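Local coordinates for hypothetical protein (Bacteroides uniformis ATCC 8492, PDB 4QRL) that is of unknown function but has a lipocalin-like, eight-stranded barrel fold, so it may bind a small apolar ligand, at residues G11-R16 against Y33-G38; F40-L45 against T81-P86; I65-L70 against C90-E95. All coordinates share one frame; numbering follows the deposited sequence.

In the fold
The three contacts belong to one closed antiparallel barrel whose eight strands follow one another in chain order. Contact 1 pairs the first two strands, 11-19 and 25-36; contact 3 pairs the fifth and sixth, 64-69 and 89-97. Contact 2 sets the third strand, 39-45, against the end of helix 79-82 and the loop after it, in the connection between the two strands of contact 3, so contacts 2 and 3 alternate along the chain while contact 1 precedes both. Each centre lies about 12 Å from the other two. Their inward side chains meet in the barrel interior: Y33 and F35 touch F40, F35 reaches I65, F40 packs on I67 and L69, and W85 lies against C90 and F92.

Contact 1: residues G11-R16 against Y33-G38; sequences GKWQLR and YNFQKG
The indole of W13 turns CD1 to the F35 ring, meeting F35 CD2 at 3.4 Å; CD1 arrives near the plane of the phenyl, at its edge, while F35 CD2 approaches the indole obliquely. The two ring planes stand at 71°. W13 has CG beside its backbone N (chi1 -67°), which lays the indole toward F35. At the edge of the indole, near its plane, lies the carbonyl oxygen of Y33. The phenol of Y33 is met obliquely by CD1 of L15, 4.2 Å from Y33 CZ, the two side chains running alongside and pointing the same way.

Beneath these rings two antiparallel strands are zipped together by a pair of bonds at G11–F35 and another at W13–Y33. G11 N gives a nearly straight bond to F35 O (3.0 Å, 173°), whereas W13 N reaches Y33 O at 2.8 Å with a more bent N-H. At G11, whose backbone angles call for glycine, NE2 of Q36 folds back to 3.5 Å from G11 CA. On the other face K12 and N34 form the non-hydrogen-bonded pair.

The chemistry is divided: W13, L15, Y33 and F35 turn rings and methyls inward, with W13 NE1 satisfied by L9 O, while K12 and N34 lie on the other face.

Contact 2: residues F40-L45 against T81-P86; sequences FSAICL and TYFGWP
The connection that follows helix 79-82 lies against the inner face of barrel strand 39-45, and Y82 and F83 make the contact with A42 and C44. The thiol arm of C44 lies over one face of the phenol of Y82. CB of C44 sits almost above the ring centre, 3.6 Å from the centroid of the Y82 ring and 8° off the normal, a CH-pi contact. SG of C44 is displaced toward Y82 CG, 3.5 Å away, and makes a sulfur-aromatic contact over the same face. With SG anti to the carbonyl carbon (chi1 -58°), both atoms of this short side chain can lie along the ring. The opposite face of the phenol carries CG2 of T81, nearer the rim, so the ring is sandwiched between its helical neighbour and the strand.

Alternation along the strand selects the inward residues: F40, A42 and C44 turn toward the connection, S41 and I43 away from it. In this lipocalin-like barrel the connection brings aromatic side chains to the inner side of the sheet. F83 is the first residue to leave the helical conformation, and its ring turns an edge to A42. The methyl CB of A42 meets F83 CZ at 3.4 Å, near the plane of the phenyl, a close fit. CE1 of F83 approaches CE2 of F40 at 4.4 Å, reaching the edge of F40 near its plane.

Within the connection, CD1 of F83 lies 3.4 Å above the indole plane of W85, toward the rim. F83 also meets F54 edge-to-face, and Y82 packs on V31 and F54 of the adjoining strands. The peptide oxygen of W85 is held by the hydroxyl of Y79.

Contact 3: residues I65-L70 against C90-E95; sequences ISIILL and CTFKVE
S66 and T91 share the same first torsion (both -64°), with each hydroxyl anti to its own carbonyl carbon, and this turns S66 OG and T91 OG1 toward each other across the strands. They form a hydrogen bond of 2.7 Å between S66 OG and T91 OG1 in which either oxygen could be the donor. CG2 of T91 lies beside the same S66 hydroxyl, 3.5 Å from S66 OG. On the other face of the sheet I67 has CG1 beside its backbone N (chi1 -53°) and an extended chi2, which carry CD1 to the ring of F92. CD1 of I67 comes within 3.9 Å of F92 CE1, oblique to the ring.

These side chains sit on neighbouring antiparallel strands of the lipocalin-like barrel, 64-69 and 89-97. S66 and T91 are the non-hydrogen-bonded pair, flanked by the hydrogen-bonded pairs I65–F92 and I67–C90, each with two backbone bonds. F92 N to I65 O (2.8 Å) and I67 N to C90 O (175° at the hydrogen) are both nearly straight. The pairing thus puts a hydroxyl bridge on one face and the apolar cluster on the face turned to the barrel interior.

In that cluster CG2 of I65 touches two residues of the partner strand, F92 at CB (3.8 Å) and V94 at CG2 (3.7 Å). SG of C90 lies 3.5 Å above one face of the F92 ring, toward its rim. W85 packs against both C90 and I67, and L104 of the next strand meets I65. A 1,2-ethanediol molecule, probably from the crystallisation liquor, lies about 4 Å from the side chain of V94.

Contact 1: residues G11-R16 against Y33-G38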
loop_
_atom_site.group_PDB
_atom_site.type_symbol
_atom_site.label_atom_id
_atom_site.label_comp_id
_atom_site.label_asym_id
_atom_site.label_seq_id
_atom_site.Cartn_x
_atom_site.Cartn_y
_atom_site.Cartn_z
ATOM N N GLY A 11 8.687 5.926 -6.758
ATOM C CA GLY A 11 7.578 6.675 -7.341
ATOM C C GLY A 11 6.213 6.349 -6.779
ATOM O O GLY A 11 6.090 5.727 -5.721
ATOM N N LYS A 12 5.165 6.704 -7.557
ATOM C CA LYS A 12 3.777 6.576 -7.154
ATOM C C LYS A 12 3.120 5.435 -7.882
ATOM O O LYS A 12 3.376 5.214 -9.068
ATOM C CB LYS A 12 3.032 7.902 -7.399
ATOM C CG LYS A 12 1.617 7.909 -6.800
ATOM C CD LYS A 12 0.942 9.267 -7.035
ATOM C CE LYS A 12 0.958 10.141 -5.815
ATOM N NZ LYS A 12 2.319 10.612 -5.470
ATOM N N TRP A 13 2.261 4.749 -7.163
ATOM C CA TRP A 13 1.592 3.551 -7.608
ATOM C C TRP A 13 0.116 3.595 -7.320
ATOM O O TRP A 13 -0.281 3.824 -6.167
ATOM C CB TRP A 13 2.206 2.357 -6.849
ATOM C CG TRP A 13 3.625 2.063 -7.187
ATOM C CD1 TRP A 13 4.734 2.428 -6.483
ATOM C CD2 TRP A 13 4.076 1.190 -8.228
ATOM N NE1 TRP A 13 5.870 1.942 -7.104
ATOM C CE2 TRP A 13 5.490 1.174 -8.184
ATOM C CE3 TRP A 13 3.422 0.472 -9.245
ATOM C CZ2 TRP A 13 6.251 0.398 -9.063
ATOM C CZ3 TRP A 13 4.191 -0.198 -10.198
ATOM C CH2 TRP A 13 5.585 -0.227 -10.105
ATOM N N GLN A 14 -0.697 3.364 -8.345
ATOM C CA GLN A 14 -2.150 3.307 -8.126
ATOM C C GLN A 14 -2.527 1.895 -7.755
ATOM O O GLN A 14 -2.253 0.987 -8.527
ATOM C CB GLN A 14 -2.920 3.726 -9.389
ATOM C CG GLN A 14 -4.450 3.585 -9.188
ATOM C CD GLN A 14 -5.265 3.901 -10.404
ATOM O OE1 GLN A 14 -4.851 3.662 -11.532
ATOM N NE2 GLN A 14 -6.478 4.404 -10.188
ATOM N N LEU A 15 -3.186 1.711 -6.595
ATOM C CA LEU A 15 -3.659 0.379 -6.203
ATOM C C LEU A 15 -4.946 0.145 -6.997
ATOM O O LEU A 15 -5.958 0.814 -6.774
ATOM C CB LEU A 15 -3.869 0.273 -4.675
ATOM C CG LEU A 15 -3.795 -1.152 -4.044
ATOM C CD1 LEU A 15 -3.642 -1.067 -2.517
ATOM C CD2 LEU A 15 -5.037 -1.979 -4.364
ATOM N N ARG A 16 -4.859 -0.720 -7.990
ATOM C CA ARG A 16 -5.957 -1.000 -8.916
ATOM C C ARG A 16 -6.942 -2.010 -8.420
ATOM O O ARG A 16 -8.119 -1.977 -8.814
ATOM C CB ARG A 16 -5.377 -1.571 -10.241
ATOM C CG ARG A 16 -4.530 -0.620 -11.023
ATOM C CD ARG A 16 -4.041 -1.328 -12.265
ATOM N NE ARG A 16 -5.114 -1.572 -13.225
ATOM C CZ ARG A 16 -4.921 -2.035 -14.455
ATOM N NH1 ARG A 16 -3.694 -2.310 -14.885
ATOM N NH2 ARG A 16 -5.952 -2.231 -15.263
ATOM N N TYR A 33 0.042 4.497 -3.482
ATOM C CA TYR A 33 1.208 4.309 -2.585
ATOM C C TYR A 33 2.402 4.993 -3.195
ATOM O O TYR A 33 2.570 4.973 -4.407
ATOM C CB TYR A 33 1.556 2.817 -2.373
ATOM C CG TYR A 33 0.716 2.000 -1.417
ATOM C CD1 TYR A 33 -0.544 2.436 -1.009
ATOM C CD2 TYR A 33 1.129 0.732 -1.009
ATOM C CE1 TYR A 33 -1.323 1.674 -0.141
ATOM C CE2 TYR A 33 0.332 -0.057 -0.185
ATOM C CZ TYR A 33 -0.893 0.416 0.242
ATOM O OH TYR A 33 -1.660 -0.349 1.093
ATOM N N ASN A 34 3.269 5.563 -2.364
ATOM C CA ASN A 34 4.437 6.250 -2.868
ATOM C C ASN A 34 5.651 5.795 -2.083
ATOM O O ASN A 34 5.594 5.675 -0.842
ATOM C CB ASN A 34 4.210 7.760 -2.727
ATOM C CG ASN A 34 5.228 8.585 -3.426
ATOM O OD1 ASN A 34 6.240 9.001 -2.848
ATOM N ND2 ASN A 34 4.971 8.833 -4.687
ATOM N N PHE A 35 6.713 5.453 -2.813
ATOM C CA PHE A 35 7.973 4.976 -2.244
ATOM C C PHE A 35 9.092 5.920 -2.654
ATOM O O PHE A 35 9.349 6.080 -3.851
ATOM C CB PHE A 35 8.277 3.535 -2.722
ATOM C CG PHE A 35 7.191 2.526 -2.425
ATOM C CD1 PHE A 35 7.171 1.833 -1.218
ATOM C CD2 PHE A 35 6.222 2.218 -3.382
ATOM C CE1 PHE A 35 6.157 0.903 -0.943
ATOM C CE2 PHE A 35 5.185 1.317 -3.091
ATOM C CZ PHE A 35 5.195 0.612 -1.908
ATOM N N GLN A 36 9.779 6.539 -1.679
ATOM C CA GLN A 36 10.892 7.407 -2.058
ATOM C C GLN A 36 12.049 7.272 -1.069
ATOM O O GLN A 36 12.000 7.879 -0.001
ATOM C CB GLN A 36 10.458 8.886 -2.174
ATOM C CG GLN A 36 9.560 9.237 -3.386
ATOM C CD GLN A 36 10.229 9.172 -4.750
ATOM O OE1 GLN A 36 11.455 9.088 -4.886
ATOM N NE2 GLN A 36 9.427 9.257 -5.804
ATOM N N LYS A 37 13.062 6.455 -1.429
ATOM C CA LYS A 37 14.300 6.200 -0.662
ATOM C C LYS A 37 13.995 5.980 0.837
ATOM O O LYS A 37 14.516 6.708 1.694
ATOM C CB LYS A 37 15.308 7.354 -0.849
ATOM C CG LYS A 37 15.592 7.668 -2.323
ATOM C CD LYS A 37 16.745 8.651 -2.512
ATOM C CE LYS A 37 17.194 8.726 -3.959
ATOM N NZ LYS A 37 17.459 7.374 -4.543
ATOM N N GLY A 38 13.137 4.998 1.125
ATOM C CA GLY A 38 12.758 4.664 2.498
ATOM C C GLY A 38 11.491 5.320 2.993
ATOM O O GLY A 38 10.836 4.777 3.881
#

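Contact 2: residues F40-L45 against T81-P86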
loop_
_atom_site.group_PDB
_atom_site.type_symbol
_atom_site.label_atom_id
_atom_site.label_comp_id
_atom_site.label_asym_id
_atom_site.label_seq_id
_atom_site.Cartn_x
_atom_site.Cartn_y
_atom_site.Cartn_z
ATOM N N PHE A 40 7.641 6.278 2.897
ATOM C CA PHE A 40 6.392 5.758 2.395
ATOM C C PHE A 40 5.286 6.746 2.668
ATOM O O PHE A 40 5.227 7.358 3.744
ATOM C CB PHE A 40 6.038 4.408 3.076
ATOM C CG PHE A 40 4.692 3.875 2.643
ATOM C CD1 PHE A 40 4.551 3.180 1.439
ATOM C CD2 PHE A 40 3.561 4.048 3.448
ATOM C CE1 PHE A 40 3.313 2.642 1.066
ATOM C CE2 PHE A 40 2.319 3.547 3.052
ATOM C CZ PHE A 40 2.201 2.833 1.872
ATOM N N SER A 41 4.379 6.859 1.720
ATOM C CA SER A 41 3.192 7.645 1.906
ATOM C C SER A 41 2.085 7.033 1.062
ATOM O O SER A 41 2.358 6.380 0.056
ATOM C CB SER A 41 3.427 9.126 1.601
ATOM O OG SER A 41 3.856 9.395 0.280
ATOM N N ALA A 42 0.851 7.154 1.541
ATOM C CA ALA A 42 -0.337 6.665 0.816
ATOM C C ALA A 42 -1.377 7.757 0.785
ATOM O O ALA A 42 -1.722 8.315 1.828
ATOM C CB ALA A 42 -0.899 5.404 1.452
ATOM N N ILE A 43 -1.810 8.120 -0.417
ATOM C CA ILE A 43 -2.851 9.113 -0.614
ATOM C C ILE A 43 -4.133 8.337 -0.827
ATOM O O ILE A 43 -4.192 7.468 -1.693
ATOM C CB ILE A 43 -2.544 10.066 -1.805
ATOM C CG1 ILE A 43 -1.328 10.973 -1.544
ATOM C CG2 ILE A 43 -3.784 10.880 -2.192
ATOM C CD1 ILE A 43 -0.742 11.658 -2.833
ATOM N N CYS A 44 -5.148 8.661 -0.037
ATOM C CA CYS A 44 -6.453 8.046 -0.136
ATOM C C CYS A 44 -7.496 9.117 -0.425
ATOM O O CYS A 44 -7.618 10.088 0.325
ATOM C CB CYS A 44 -6.763 7.280 1.137
ATOM S SG CYS A 44 -5.539 6.012 1.516
ATOM N N LEU A 45 -8.227 8.935 -1.529
ATOM C CA LEU A 45 -9.254 9.858 -2.000
ATOM C C LEU A 45 -10.586 9.483 -1.388
ATOM O O LEU A 45 -11.121 8.402 -1.647
ATOM C CB LEU A 45 -9.325 9.878 -3.542
ATOM C CG LEU A 45 -8.011 10.195 -4.274
ATOM C CD1 LEU A 45 -8.186 10.017 -5.774
ATOM C CD2 LEU A 45 -7.525 11.615 -3.968
ATOM N N THR A 81 -10.053 2.023 7.493
ATOM C CA THR A 81 -10.677 2.009 6.184
ATOM C C THR A 81 -9.654 1.572 5.143
ATOM O O THR A 81 -9.988 0.837 4.205
ATOM C CB THR A 81 -11.240 3.410 5.862
ATOM O OG1 THR A 81 -12.125 3.787 6.902
ATOM C CG2 THR A 81 -11.959 3.475 4.533
ATOM N N TYR A 82 -8.407 2.034 5.305
ATOM C CA TYR A 82 -7.399 1.820 4.271
ATOM C C TYR A 82 -6.258 0.921 4.666
ATOM O O TYR A 82 -5.593 0.390 3.771
ATOM C CB TYR A 82 -6.859 3.172 3.817
ATOM C CG TYR A 82 -7.932 4.047 3.197
ATOM C CD1 TYR A 82 -8.453 3.758 1.937
ATOM C CD2 TYR A 82 -8.440 5.146 3.878
ATOM C CE1 TYR A 82 -9.443 4.552 1.366
ATOM C CE2 TYR A 82 -9.440 5.941 3.322
ATOM C CZ TYR A 82 -9.927 5.646 2.060
ATOM O OH TYR A 82 -10.904 6.416 1.509
ATOM N N PHE A 83 -6.002 0.760 5.975
ATOM C CA PHE A 83 -4.897 -0.052 6.459
ATOM C C PHE A 83 -5.363 -0.985 7.566
ATOM O O PHE A 83 -5.623 -2.165 7.283
ATOM C CB PHE A 83 -3.722 0.859 6.893
ATOM C CG PHE A 83 -3.113 1.595 5.720
ATOM C CD1 PHE A 83 -2.156 0.982 4.913
ATOM C CD2 PHE A 83 -3.533 2.883 5.388
ATOM C CE1 PHE A 83 -1.613 1.649 3.808
ATOM C CE2 PHE A 83 -3.022 3.530 4.264
ATOM C CZ PHE A 83 -2.070 2.907 3.479
ATOM N N GLY A 84 -5.484 -0.477 8.797
ATOM C CA GLY A 84 -5.923 -1.304 9.919
ATOM C C GLY A 84 -4.873 -2.304 10.370
ATOM O O GLY A 84 -5.193 -3.270 11.054
ATOM N N TRP A 85 -3.593 -2.078 9.987
ATOM C CA TRP A 85 -2.508 -2.990 10.345
ATOM C C TRP A 85 -2.209 -2.950 11.821
ATOM O O TRP A 85 -2.151 -1.852 12.385
ATOM C CB TRP A 85 -1.218 -2.663 9.575
ATOM C CG TRP A 85 -1.321 -2.669 8.082
ATOM C CD1 TRP A 85 -2.216 -3.351 7.310
ATOM C CD2 TRP A 85 -0.427 -2.012 7.175
ATOM N NE1 TRP A 85 -1.977 -3.101 5.980
ATOM C CE2 TRP A 85 -0.865 -2.309 5.865
ATOM C CE3 TRP A 85 0.700 -1.184 7.346
ATOM C CZ2 TRP A 85 -0.198 -1.848 4.735
ATOM C CZ3 TRP A 85 1.364 -0.730 6.217
ATOM C CH2 TRP A 85 0.902 -1.045 4.931
ATOM N N PRO A 86 -1.971 -4.123 12.463
ATOM C CA PRO A 86 -1.584 -4.104 13.876
ATOM C C PRO A 86 -0.235 -3.397 14.043
ATOM O O PRO A 86 0.677 -3.612 13.233
ATOM C CB PRO A 86 -1.509 -5.587 14.247
ATOM C CG PRO A 86 -1.245 -6.295 12.976
ATOM C CD PRO A 86 -1.959 -5.495 11.917
#

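Contact 3: residues I65-L70 against C90-E95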
loop_
_atom_site.group_PDB
_atom_site.type_symbol
_atom_site.label_atom_id
_atom_site.label_comp_id
_atom_site.label_asym_id
_atom_site.label_seq_id
_atom_site.Cartn_x
_atom_site.Cartn_y
_atom_site.Cartn_z
ATOM N N ILE A 65 8.850 -6.680 1.576
ATOM C CA ILE A 65 8.839 -5.244 1.872
ATOM C C ILE A 65 8.095 -5.048 3.175
ATOM O O ILE A 65 6.948 -5.473 3.310
ATOM C CB ILE A 65 8.284 -4.360 0.720
ATOM C CG1 ILE A 65 8.304 -2.867 1.094
ATOM C CG2 ILE A 65 6.898 -4.817 0.237
ATOM C CD1 ILE A 65 8.049 -1.926 -0.088
ATOM N N SER A 66 8.750 -4.421 4.134
ATOM C CA SER A 66 8.126 -4.146 5.429
ATOM C C SER A 66 7.764 -2.664 5.493
ATOM O O SER A 66 8.645 -1.801 5.377
ATOM C CB SER A 66 9.057 -4.525 6.579
ATOM O OG SER A 66 9.329 -5.913 6.609
ATOM N N ILE A 67 6.481 -2.373 5.635
ATOM C CA ILE A 67 6.001 -0.987 5.706
ATOM C C ILE A 67 5.578 -0.713 7.142
ATOM O O ILE A 67 4.948 -1.565 7.792
ATOM C CB ILE A 67 4.848 -0.722 4.691
ATOM C CG1 ILE A 67 5.249 -1.133 3.262
ATOM C CG2 ILE A 67 4.378 0.751 4.742
ATOM C CD1 ILE A 67 4.050 -1.091 2.184
ATOM N N ILE A 68 6.009 0.433 7.673
ATOM C CA ILE A 68 5.653 0.803 9.051
ATOM C C ILE A 68 5.146 2.246 9.027
ATOM O O ILE A 68 5.850 3.161 8.582
ATOM C CB ILE A 68 6.764 0.566 10.108
ATOM C CG1 ILE A 68 6.282 1.083 11.508
ATOM C CG2 ILE A 68 8.100 1.205 9.660
ATOM C CD1 ILE A 68 7.116 0.743 12.700
ATOM N N LEU A 69 3.901 2.424 9.467
ATOM C CA LEU A 69 3.300 3.740 9.481
ATOM C C LEU A 69 3.559 4.424 10.803
ATOM O O LEU A 69 3.683 3.769 11.852
ATOM C CB LEU A 69 1.788 3.643 9.227
ATOM C CG LEU A 69 1.386 3.065 7.856
ATOM C CD1 LEU A 69 -0.088 2.908 7.761
ATOM C CD2 LEU A 69 1.879 3.935 6.703
ATOM N N LEU A 70 3.608 5.763 10.753
ATOM C CA LEU A 70 3.803 6.599 11.937
ATOM C C LEU A 70 2.608 6.491 12.862
ATOM O O LEU A 70 1.470 6.318 12.382
ATOM C CB LEU A 70 3.980 8.075 11.510
ATOM C CG LEU A 70 5.175 8.439 10.644
ATOM C CD1 LEU A 70 5.017 9.881 10.123
ATOM C CD2 LEU A 70 6.448 8.361 11.451
ATOM N N CYS A 90 3.190 -3.933 8.416
ATOM C CA CYS A 90 2.875 -5.081 7.567
ATOM C C CYS A 90 4.065 -5.428 6.674
ATOM O O CYS A 90 4.594 -4.559 5.971
ATOM C CB CYS A 90 1.614 -4.862 6.733
ATOM S SG CYS A 90 1.092 -6.329 5.795
ATOM N N THR A 91 4.422 -6.719 6.658
ATOM C CA THR A 91 5.457 -7.237 5.784
ATOM C C THR A 91 4.784 -7.977 4.642
ATOM O O THR A 91 4.079 -8.955 4.850
ATOM C CB THR A 91 6.464 -8.107 6.523
ATOM O OG1 THR A 91 7.131 -7.268 7.462
ATOM C CG2 THR A 91 7.498 -8.745 5.543
ATOM N N PHE A 92 5.017 -7.510 3.450
ATOM C CA PHE A 92 4.450 -8.083 2.229
ATOM C C PHE A 92 5.470 -8.852 1.436
ATOM O O PHE A 92 6.647 -8.487 1.436
ATOM C CB PHE A 92 3.941 -6.940 1.312
ATOM C CG PHE A 92 2.785 -6.124 1.835
ATOM C CD1 PHE A 92 3.002 -5.016 2.644
ATOM C CD2 PHE A 92 1.473 -6.453 1.501
ATOM C CE1 PHE A 92 1.925 -4.245 3.103
ATOM C CE2 PHE A 92 0.409 -5.670 1.933
ATOM C CZ PHE A 92 0.632 -4.586 2.747
ATOM N N LYS A 93 5.015 -9.879 0.709
ATOM C CA LYS A 93 5.825 -10.565 -0.283
ATOM C C LYS A 93 5.685 -9.784 -1.579
ATOM O O LYS A 93 4.568 -9.446 -1.957
ATOM C CB LYS A 93 5.383 -12.033 -0.474
ATOM C CG LYS A 93 6.182 -12.756 -1.571
ATOM C CD LYS A 93 6.464 -14.214 -1.249
ATOM C CE LYS A 93 6.876 -14.984 -2.475
ATOM N NZ LYS A 93 5.701 -15.362 -3.302
ATOM N N VAL A 94 6.802 -9.475 -2.241
ATOM C CA VAL A 94 6.798 -8.818 -3.535
ATOM C C VAL A 94 6.729 -9.937 -4.576
ATOM O O VAL A 94 7.734 -10.611 -4.887
ATOM C CB VAL A 94 7.991 -7.855 -3.754
ATOM C CG1 VAL A 94 7.935 -7.218 -5.146
ATOM C CG2 VAL A 94 8.012 -6.777 -2.678
ATOM N N GLU A 95 5.522 -10.165 -5.071
ATOM C CA GLU A 95 5.267 -11.217 -6.062
ATOM C C GLU A 95 5.705 -10.770 -7.430
ATOM O O GLU A 95 6.087 -11.587 -8.279
ATOM C CB GLU A 95 3.775 -11.589 -6.064
ATOM C CG GLU A 95 3.349 -12.336 -4.804
ATOM C CD GLU A 95 2.036 -13.079 -4.919
ATOM O OE1 GLU A 95 1.222 -12.748 -5.809
ATOM O OE2 GLU A 95 1.812 -13.986 -4.093
#